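PDB 4W9R: esterase from Capnocytophaga ochracea, which is of unknown function but, as a putative esterase of the alpha/beta-hydrolase clan, may hydrolyse ester bonds. Local coordinates for residues V81-G86 with L152-E157; Y131-E136 with E157-A162; E295-L300 with N316-E321. All blocks are in the same frame, centred on the assembly; numbering follows the deposited sequence.

Contact 1. Residues V81-G86 with L152-E157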
loop_
_atom_site.group_PDB
_atom_site.type_symbol
_atom_site.label_atom_id
_atom_site.label_comp_id
_atom_site.label_asym_id
_atom_site.label_seq_id
_atom_site.Cartn_x
_atom_site.Cartn_y
_atom_site.Cartn_z
ATOM N N VAL B 81 -12.779 -19.176 13.632
ATOM C CA VAL B 81 -13.946 -19.273 14.496
ATOM C C VAL B 81 -15.003 -20.152 13.833
ATOM O O VAL B 81 -15.538 -19.801 12.781
ATOM C CB VAL B 81 -14.543 -17.887 14.797
ATOM C CG1 VAL B 81 -15.792 -18.019 15.653
ATOM C CG2 VAL B 81 -13.511 -17.001 15.476
ATOM N N VAL B 82 -15.303 -21.290 14.450
ATOM C CA VAL B 82 -16.216 -22.261 13.853
ATOM C C VAL B 82 -17.667 -21.788 13.902
ATOM O O VAL B 82 -18.070 -21.069 14.815
ATOM C CB VAL B 82 -16.106 -23.634 14.541
ATOM C CG1 VAL B 82 -14.708 -24.201 14.359
ATOM C CG2 VAL B 82 -16.459 -23.527 16.019
ATOM N N GLU B 83 -18.444 -22.202 12.907
ATOM C CA GLU B 83 -19.821 -21.749 12.763
ATOM C C GLU B 83 -20.716 -22.310 13.864
ATOM O O GLU B 83 -21.704 -21.684 14.251
ATOM C CB GLU B 83 -20.363 -22.148 11.387
ATOM C CG GLU B 83 -21.315 -21.135 10.765
ATOM C CD GLU B 83 -22.719 -21.216 11.326
ATOM O OE1 GLU B 83 -23.096 -22.288 11.846
ATOM O OE2 GLU B 83 -23.449 -20.206 11.245
ATOM N N GLU B 84 -20.362 -23.488 14.367
ATOM C CA GLU B 84 -21.179 -24.181 15.359
ATOM C C GLU B 84 -21.329 -23.385 16.657
ATOM O O GLU B 84 -22.445 -23.073 17.075
ATOM C CB GLU B 84 -20.580 -25.559 15.656
ATOM C CG GLU B 84 -21.409 -26.417 16.595
ATOM C CD GLU B 84 -20.779 -27.774 16.856
ATOM O OE1 GLU B 84 -19.588 -27.953 16.526
ATOM O OE2 GLU B 84 -21.477 -28.662 17.389
ATOM N N VAL B 85 -20.206 -23.066 17.295
ATOM C CA VAL B 85 -20.225 -22.303 18.540
ATOM C C VAL B 85 -20.368 -20.793 18.312
ATOM O O VAL B 85 -21.103 -20.117 19.032
ATOM C CB VAL B 85 -18.966 -22.584 19.374
ATOM C CG1 VAL B 85 -18.999 -21.796 20.671
ATOM C CG2 VAL B 85 -18.867 -24.070 19.666
ATOM N N GLY B 86 -19.663 -20.268 17.315
ATOM C CA GLY B 86 -19.771 -18.860 16.968
ATOM C C GLY B 86 -18.808 -17.945 17.704
ATOM O O GLY B 86 -18.842 -16.727 17.533
ATOM N N LEU B 152 -19.087 -14.857 10.064
ATOM C CA LEU B 152 -20.313 -15.558 10.401
ATOM C C LEU B 152 -21.438 -14.536 10.489
ATOM O O LEU B 152 -21.475 -13.738 11.425
ATOM C CB LEU B 152 -20.162 -16.315 11.720
ATOM C CG LEU B 152 -18.931 -17.218 11.828
ATOM C CD1 LEU B 152 -18.843 -17.854 13.206
ATOM C CD2 LEU B 152 -18.951 -18.283 10.741
ATOM N N PRO B 153 -22.356 -14.551 9.513
ATOM C CA PRO B 153 -23.460 -13.586 9.475
ATOM C C PRO B 153 -24.304 -13.567 10.751
ATOM O O PRO B 153 -24.758 -12.495 11.154
ATOM C CB PRO B 153 -24.288 -14.060 8.280
ATOM C CG PRO B 153 -23.286 -14.696 7.377
ATOM C CD PRO B 153 -22.299 -15.372 8.290
ATOM N N ARG B 154 -24.494 -14.722 11.382
ATOM C CA ARG B 154 -25.348 -14.812 12.568
ATOM C C ARG B 154 -24.761 -14.090 13.782
ATOM O O ARG B 154 -25.481 -13.778 14.729
ATOM C CB ARG B 154 -25.616 -16.278 12.926
ATOM C CG ARG B 154 -24.367 -17.089 13.247
ATOM C CD ARG B 154 -24.718 -18.520 13.636
ATOM N NE ARG B 154 -25.065 -18.640 15.049
ATOM C CZ ARG B 154 -24.278 -19.193 15.966
ATOM N NH1 ARG B 154 -23.098 -19.689 15.617
ATOM N NH2 ARG B 154 -24.672 -19.259 17.231
HETATM N N MSE B 155 -23.461 -13.823 13.751
HETATM C CA MSE B 155 -22.791 -13.193 14.884
HETATM C C MSE B 155 -22.788 -11.673 14.780
HETATM O O MSE B 155 -22.252 -10.988 15.651
HETATM C CB MSE B 155 -21.356 -13.705 15.007
HETATM C CG MSE B 155 -21.259 -15.199 15.254
HETATM SE SE MSE B 155 -22.246 -15.748 16.842
HETATM C CE MSE B 155 -21.308 -14.668 18.167
ATOM N N GLY B 156 -23.392 -11.152 13.717
ATOM C CA GLY B 156 -23.418 -9.721 13.483
ATOM C C GLY B 156 -24.141 -8.944 14.566
ATOM O O GLY B 156 -23.681 -7.883 14.989
ATOM N N GLU B 157 -25.271 -9.480 15.020
ATOM C CA GLU B 157 -26.096 -8.807 16.018
ATOM C C GLU B 157 -25.356 -8.615 17.338
ATOM O O GLU B 157 -25.545 -7.610 18.022
ATOM C CB GLU B 157 -27.388 -9.591 16.255
HETATM O O HOH W 1 -23.461 -17.672 10.252
#

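Contact 2. Residues Y131-E136 with E157-A162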
loop_
_atom_site.group_PDB
_atom_site.type_symbol
_atom_site.label_atom_id
_atom_site.label_comp_id
_atom_site.label_asym_id
_atom_site.label_seq_id
_atom_site.Cartn_x
_atom_site.Cartn_y
_atom_site.Cartn_z
ATOM N N TYR B 131 -13.426 -10.202 17.788
ATOM C CA TYR B 131 -13.853 -10.669 19.102
ATOM C C TYR B 131 -13.129 -9.984 20.258
ATOM O O TYR B 131 -13.479 -10.188 21.419
ATOM C CB TYR B 131 -13.685 -12.185 19.189
ATOM C CG TYR B 131 -14.769 -12.927 18.443
ATOM C CD1 TYR B 131 -14.692 -13.110 17.069
ATOM C CD2 TYR B 131 -15.881 -13.423 19.110
ATOM C CE1 TYR B 131 -15.688 -13.778 16.381
ATOM C CE2 TYR B 131 -16.879 -14.094 18.431
ATOM C CZ TYR B 131 -16.779 -14.268 17.067
ATOM O OH TYR B 131 -17.774 -14.934 16.391
ATOM N N TYR B 132 -12.127 -9.171 19.944
ATOM C CA TYR B 132 -11.459 -8.380 20.970
ATOM C C TYR B 132 -12.365 -7.249 21.465
ATOM O O TYR B 132 -12.115 -6.658 22.515
ATOM C CB TYR B 132 -10.134 -7.826 20.446
ATOM C CG TYR B 132 -9.087 -8.899 20.255
ATOM C CD1 TYR B 132 -8.505 -9.522 21.348
ATOM C CD2 TYR B 132 -8.689 -9.296 18.986
ATOM C CE1 TYR B 132 -7.554 -10.509 21.186
ATOM C CE2 TYR B 132 -7.734 -10.284 18.814
ATOM C CZ TYR B 132 -7.171 -10.886 19.920
ATOM O OH TYR B 132 -6.223 -11.871 19.767
HETATM N N MSE B 133 -13.419 -6.964 20.705
HETATM C CA MSE B 133 -14.440 -6.002 21.114
HETATM C C MSE B 133 -15.273 -6.518 22.283
HETATM O O MSE B 133 -15.862 -5.738 23.031
HETATM C CB MSE B 133 -15.370 -5.675 19.944
HETATM C CG MSE B 133 -14.819 -4.679 18.946
HETATM SE SE MSE B 133 -15.964 -4.571 17.371
HETATM C CE MSE B 133 -17.688 -4.542 18.267
ATOM N N LEU B 134 -15.328 -7.838 22.427
ATOM C CA LEU B 134 -16.190 -8.467 23.422
ATOM C C LEU B 134 -15.482 -8.680 24.758
ATOM O O LEU B 134 -16.051 -9.268 25.677
ATOM C CB LEU B 134 -16.717 -9.802 22.890
ATOM C CG LEU B 134 -17.360 -9.755 21.500
ATOM C CD1 LEU B 134 -17.888 -11.123 21.098
ATOM C CD2 LEU B 134 -18.466 -8.713 21.445
ATOM N N ALA B 135 -14.242 -8.208 24.855
ATOM C CA ALA B 135 -13.453 -8.347 26.078
ATOM C C ALA B 135 -14.139 -7.686 27.273
ATOM O O ALA B 135 -14.521 -6.517 27.216
ATOM C CB ALA B 135 -12.063 -7.762 25.877
ATOM N N GLU B 136 -14.289 -8.448 28.353
ATOM C CA GLU B 136 -15.004 -7.985 29.539
ATOM C C GLU B 136 -14.169 -7.066 30.430
ATOM O O GLU B 136 -14.701 -6.156 31.066
ATOM C CB GLU B 136 -15.495 -9.183 30.356
ATOM N N GLU B 157 -25.271 -9.480 15.020
ATOM C CA GLU B 157 -26.096 -8.807 16.018
ATOM C C GLU B 157 -25.356 -8.615 17.338
ATOM O O GLU B 157 -25.545 -7.610 18.022
ATOM C CB GLU B 157 -27.388 -9.591 16.255
ATOM N N GLU B 158 -24.510 -9.579 17.690
ATOM C CA GLU B 158 -23.794 -9.527 18.960
ATOM C C GLU B 158 -22.732 -8.431 18.959
ATOM O O GLU B 158 -22.505 -7.779 19.977
ATOM C CB GLU B 158 -23.159 -10.882 19.275
ATOM C CG GLU B 158 -22.500 -10.950 20.645
ATOM C CD GLU B 158 -22.251 -12.373 21.106
ATOM O OE1 GLU B 158 -22.960 -13.285 20.628
ATOM O OE2 GLU B 158 -21.350 -12.579 21.946
ATOM N N PHE B 159 -22.084 -8.230 17.815
ATOM C CA PHE B 159 -21.098 -7.162 17.687
ATOM C C PHE B 159 -21.790 -5.806 17.590
ATOM O O PHE B 159 -21.198 -4.773 17.904
ATOM C CB PHE B 159 -20.200 -7.392 16.468
ATOM C CG PHE B 159 -19.227 -8.522 16.640
ATOM C CD1 PHE B 159 -18.116 -8.377 17.457
ATOM C CD2 PHE B 159 -19.419 -9.729 15.987
ATOM C CE1 PHE B 159 -17.218 -9.416 17.622
ATOM C CE2 PHE B 159 -18.525 -10.771 16.146
ATOM C CZ PHE B 159 -17.423 -10.615 16.964
ATOM N N SER B 160 -23.047 -5.821 17.156
ATOM C CA SER B 160 -23.844 -4.604 17.078
ATOM C C SER B 160 -24.073 -4.025 18.468
ATOM O O SER B 160 -23.977 -2.814 18.670
ATOM C CB SER B 160 -25.183 -4.881 16.392
ATOM O OG SER B 160 -25.972 -3.707 16.317
ATOM N N HIS B 161 -24.370 -4.899 19.423
ATOM C CA HIS B 161 -24.590 -4.486 20.803
ATOM C C HIS B 161 -23.319 -3.909 21.413
ATOM O O HIS B 161 -23.370 -2.953 22.188
ATOM C CB HIS B 161 -25.092 -5.663 21.640
ATOM C CG HIS B 161 -26.427 -6.183 21.207
ATOM N ND1 HIS B 161 -26.807 -7.496 21.382
ATOM C CD2 HIS B 161 -27.472 -5.566 20.608
ATOM C CE1 HIS B 161 -28.027 -7.666 20.906
ATOM N NE2 HIS B 161 -28.454 -6.509 20.432
ATOM N N ALA B 162 -22.179 -4.493 21.057
ATOM C CA ALA B 162 -20.894 -4.037 21.574
ATOM C C ALA B 162 -20.561 -2.640 21.059
ATOM O O ALA B 162 -20.053 -1.800 21.803
ATOM C CB ALA B 162 -19.795 -5.017 21.202
#

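Contact 3. Residues E295-L300 with N316-E321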
loop_
_atom_site.group_PDB
_atom_site.type_symbol
_atom_site.label_atom_id
_atom_site.label_comp_id
_atom_site.label_asym_id
_atom_site.label_seq_id
_atom_site.Cartn_x
_atom_site.Cartn_y
_atom_site.Cartn_z
ATOM N N GLU B 295 -5.523 37.310 23.965
ATOM C CA GLU B 295 -5.505 36.466 25.148
ATOM C C GLU B 295 -4.921 35.111 24.772
ATOM O O GLU B 295 -4.274 34.450 25.585
ATOM C CB GLU B 295 -6.906 36.322 25.742
ATOM C CG GLU B 295 -6.917 36.076 27.245
ATOM C CD GLU B 295 -6.287 37.215 28.035
ATOM O OE1 GLU B 295 -6.340 38.375 27.569
ATOM O OE2 GLU B 295 -5.736 36.950 29.124
ATOM N N SER B 296 -5.141 34.716 23.522
ATOM C CA SER B 296 -4.579 33.482 22.993
ATOM C C SER B 296 -3.070 33.602 22.828
ATOM O O SER B 296 -2.339 32.627 22.990
ATOM C CB SER B 296 -5.229 33.122 21.654
ATOM O OG SER B 296 -6.584 32.746 21.823
ATOM N N LEU B 297 -2.609 34.809 22.509
ATOM C CA LEU B 297 -1.189 35.058 22.297
ATOM C C LEU B 297 -0.387 34.853 23.580
ATOM O O LEU B 297 0.713 34.302 23.552
ATOM C CB LEU B 297 -0.970 36.474 21.761
ATOM C CG LEU B 297 0.473 36.871 21.444
ATOM C CD1 LEU B 297 1.079 35.926 20.419
ATOM C CD2 LEU B 297 0.534 38.308 20.951
ATOM N N LYS B 298 -0.946 35.294 24.702
ATOM C CA LYS B 298 -0.297 35.131 25.998
ATOM C C LYS B 298 -0.193 33.656 26.365
ATOM O O LYS B 298 0.849 33.191 26.829
ATOM C CB LYS B 298 -1.060 35.890 27.085
ATOM C CG LYS B 298 -0.379 35.888 28.447
ATOM C CD LYS B 298 -1.269 36.523 29.507
ATOM C CE LYS B 298 -0.506 36.787 30.797
ATOM N NZ LYS B 298 0.050 35.540 31.388
ATOM N N LYS B 299 -1.283 32.926 26.151
ATOM C CA LYS B 299 -1.327 31.504 26.461
ATOM C C LYS B 299 -0.480 30.695 25.482
ATOM O O LYS B 299 0.047 29.639 25.832
ATOM C CB LYS B 299 -2.775 31.004 26.459
ATOM C CG LYS B 299 -3.599 31.526 27.628
ATOM C CD LYS B 299 -5.034 31.024 27.596
ATOM C CE LYS B 299 -5.840 31.703 26.504
ATOM N NZ LYS B 299 -7.292 31.381 26.603
ATOM N N LEU B 300 -0.345 31.199 24.258
ATOM C CA LEU B 300 0.486 30.545 23.254
ATOM C C LEU B 300 1.960 30.661 23.618
ATOM O O LEU B 300 2.739 29.734 23.400
ATOM C CB LEU B 300 0.239 31.147 21.868
ATOM C CG LEU B 300 1.088 30.598 20.718
ATOM C CD1 LEU B 300 0.843 29.108 20.528
ATOM C CD2 LEU B 300 0.810 31.360 19.431
ATOM N N ASN B 316 9.318 34.509 24.452
ATOM C CA ASN B 316 9.367 35.871 24.968
ATOM C C ASN B 316 9.023 36.904 23.901
ATOM O O ASN B 316 8.610 38.016 24.222
ATOM C CB ASN B 316 10.743 36.166 25.564
ATOM C CG ASN B 316 10.935 35.521 26.922
ATOM O OD1 ASN B 316 9.995 35.420 27.712
ATOM N ND2 ASN B 316 12.155 35.076 27.200
ATOM N N PHE B 317 9.187 36.538 22.635
ATOM C CA PHE B 317 8.775 37.416 21.547
ATOM C C PHE B 317 7.254 37.516 21.506
ATOM O O PHE B 317 6.699 38.601 21.346
ATOM C CB PHE B 317 9.308 36.920 20.205
ATOM C CG PHE B 317 8.949 37.808 19.045
ATOM C CD1 PHE B 317 9.756 38.876 18.697
ATOM C CD2 PHE B 317 7.800 37.573 18.303
ATOM C CE1 PHE B 317 9.429 39.693 17.630
ATOM C CE2 PHE B 317 7.468 38.386 17.235
ATOM C CZ PHE B 317 8.282 39.447 16.898
ATOM N N PHE B 318 6.587 36.373 21.644
ATOM C CA PHE B 318 5.130 36.334 21.686
ATOM C C PHE B 318 4.605 37.100 22.893
ATOM O O PHE B 318 3.639 37.856 22.791
ATOM C CB PHE B 318 4.622 34.888 21.728
ATOM C CG PHE B 318 4.733 34.162 20.418
ATOM C CD1 PHE B 318 5.008 34.849 19.248
ATOM C CD2 PHE B 318 4.551 32.789 20.357
ATOM C CE1 PHE B 318 5.108 34.179 18.042
ATOM C CE2 PHE B 318 4.647 32.115 19.154
ATOM C CZ PHE B 318 4.926 32.811 17.995
ATOM N N LEU B 319 5.253 36.900 24.035
ATOM C CA LEU B 319 4.844 37.546 25.276
ATOM C C LEU B 319 5.061 39.056 25.213
ATOM O O LEU B 319 4.226 39.828 25.683
ATOM C CB LEU B 319 5.605 36.949 26.461
ATOM C CG LEU B 319 5.160 37.380 27.858
ATOM C CD1 LEU B 319 3.711 36.989 28.112
ATOM C CD2 LEU B 319 6.075 36.779 28.912
ATOM N N ALA B 320 6.183 39.470 24.630
ATOM C CA ALA B 320 6.490 40.890 24.489
ATOM C C ALA B 320 5.468 41.585 23.597
ATOM O O ALA B 320 5.048 42.707 23.878
ATOM C CB ALA B 320 7.892 41.081 23.935
ATOM N N GLU B 321 5.070 40.914 22.519
ATOM C CA GLU B 321 4.049 41.452 21.630
ATOM C C GLU B 321 2.715 41.568 22.357
ATOM O O GLU B 321 1.966 42.519 22.142
ATOM C CB GLU B 321 3.896 40.581 20.380
ATOM C CG GLU B 321 4.911 40.880 19.286
ATOM C CD GLU B 321 4.588 40.178 17.977
ATOM O OE1 GLU B 321 3.799 39.209 17.994
ATOM O OE2 GLU B 321 5.120 40.600 16.929
#

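Contact 1. Residues V81-G86 with L152-E157
Leu-152 holds CG beside its backbone N (chi1 -51°), which sends its two methyls out against the 81-86 loop. CD1 comes up to Val-82 O at 3.7 Å and meets Val-81 CG1 at 3.9 Å, while CD2 lies against Glu-83 CG at 3.7 Å. Arg-154 sets CG between its backbone N and carbonyl carbon (chi1 60°) and bends at chi3, bringing NH1 within 2.8 Å of Glu-83 O. With Leu-152 cut back to an alanine, Val-81 CG1 and Glu-83 CG would probably be left without the methyls that meet them. In this esterase-family domain the 81-86 loop, between helix 76-79 and helix 91-110, thus leans on the 3-10 turn 153-155 that leads into helix 156-165. The loop is itself folded into a single turn by the bond from Gly-86 N to Val-82 O. Selenomethionine Met-155, bent at chi2 and chi3, puts SE over one face of the Arg-154 guanidinium and its methyl CE beside Gly-86 O. Glu-83 OE2 stops 4.4 Å from Arg-154 NH1, beyond a salt bridge; a water instead donates to OE2 at 2.7 Å and weakly accepts from Arg-154 N.

Contact 2. Residues Y131-E136 with E157-A162
Phe-159 drives its ring edge into the face of Tyr-131, with CZ over the centre of the tyrosine ring. The stack is T-shaped: the ring centroids are 4.9 Å apart and the planes stand at 81°. Selenomethionine Met-133 reaches the edge of the phenylalanine, its CE lying near the ring plane and 3.9 Å from Phe-159 CD1. Leu-134 crosses the same ring at about a right angle, its CG 3.9 Å from Phe-159 CE1. One helical turn on, Ala-162 offers its single methyl to both of these side chains, with CB 3.6 Å from Met-133 CE and 3.9 Å from Leu-134 CD2. Glu-158 runs extended to the outer margin, where OE2 lies 3.9 Å from Leu-134 CD1. The Phe-159 ring reaches across because its CG sits beside the backbone N (chi1 -72°). Further out, the Tyr-131 OH probably bonds Gly-86 O, a contact modelled too short to lean on, and its ring pairs edge-to-face with Phe-127. Tyr-132 points the other way, stacking on Phe-96 and bonding Phe-96 O, whereas Ser-160 ties the far side of the helix to Ala-199 N. The contact joins two successive beta-alpha-beta crossovers of the parallel sheet: the 3-10 turn 131-133 belongs to the connection between strands 116-122 and 143-149, and helix 156-165 to the next one. No hydrogen bond spans the two segments; they are held by aromatic and methyl packing, which depends on how closely the surfaces fit and not on bond direction.

Contact 3. Residues E295-L300 with N316-E321
The Glu-321 carboxylate, whose chain starts beside Leu-297, is gripped at both oxygens: OE1 by the Tyr-285 hydroxyl and OE2 in a salt bridge to Arg-356. An acetate, probably from the crystallisation liquor, lies about 3 Å from the side chain at the nearest atoms. Across the contact Glu-321 gives only its CB, 4.1 Å from Leu-297 CD2. Leu-297 places CG anti to the backbone N (chi1 -178°), bringing its branch up to the Phe-318 carbonyl: CG is 3.6 Å from Phe-318 O, and CD1 is 3.9 Å from Phe-318 CB. A turn later Leu-300 takes the same first torsion and brings CD2 obliquely to the Phe-318 ring, 3.9 Å from CE2. Phe-318 is therefore met near its root by one leucine and near its outer part by the other, and it also stacks with Tyr-285 of helix 278-290. At the exposed margin Lys-298 CG and Leu-319 CD1 come to 4.2 Å. Helices 294-306 and 314-325 form an antiparallel helical hairpin in the all-helical C-terminal region; the axes of their short segments approach to 8.4 Å, with N-to-C directions 152° apart. With no hydrogen bond between the two segments, the pairing rests on apolar packing, and the charge of the buried Glu-321 is probably balanced by Arg-356, while Tyr-285, which also stacks on Phe-318, hydrogen-bonds its other oxygen.

Contacts 1 and 2 are neighbours in the esterase-family domain, their centres about 12 Å apart. Both use helix 156-165, the first at its N-terminal approach and the second along its next turns, and the chain visits the two in turn, twice each. Tyr-131 joins them, its hydroxyl probably bonding Gly-86 O. Both are partly buried, but contact 1 mixes exposed charge and water with a leucine contact, whereas contact 2 is built almost wholly of aromatic and methyl groups. Contact 3 lies on the opposite side of the chain's centre, about 59 Å from contact 1 between centres. It is buried helix-to-helix packing, and the carboxylate of Glu-321 finds its polar partners on neighbouring helices.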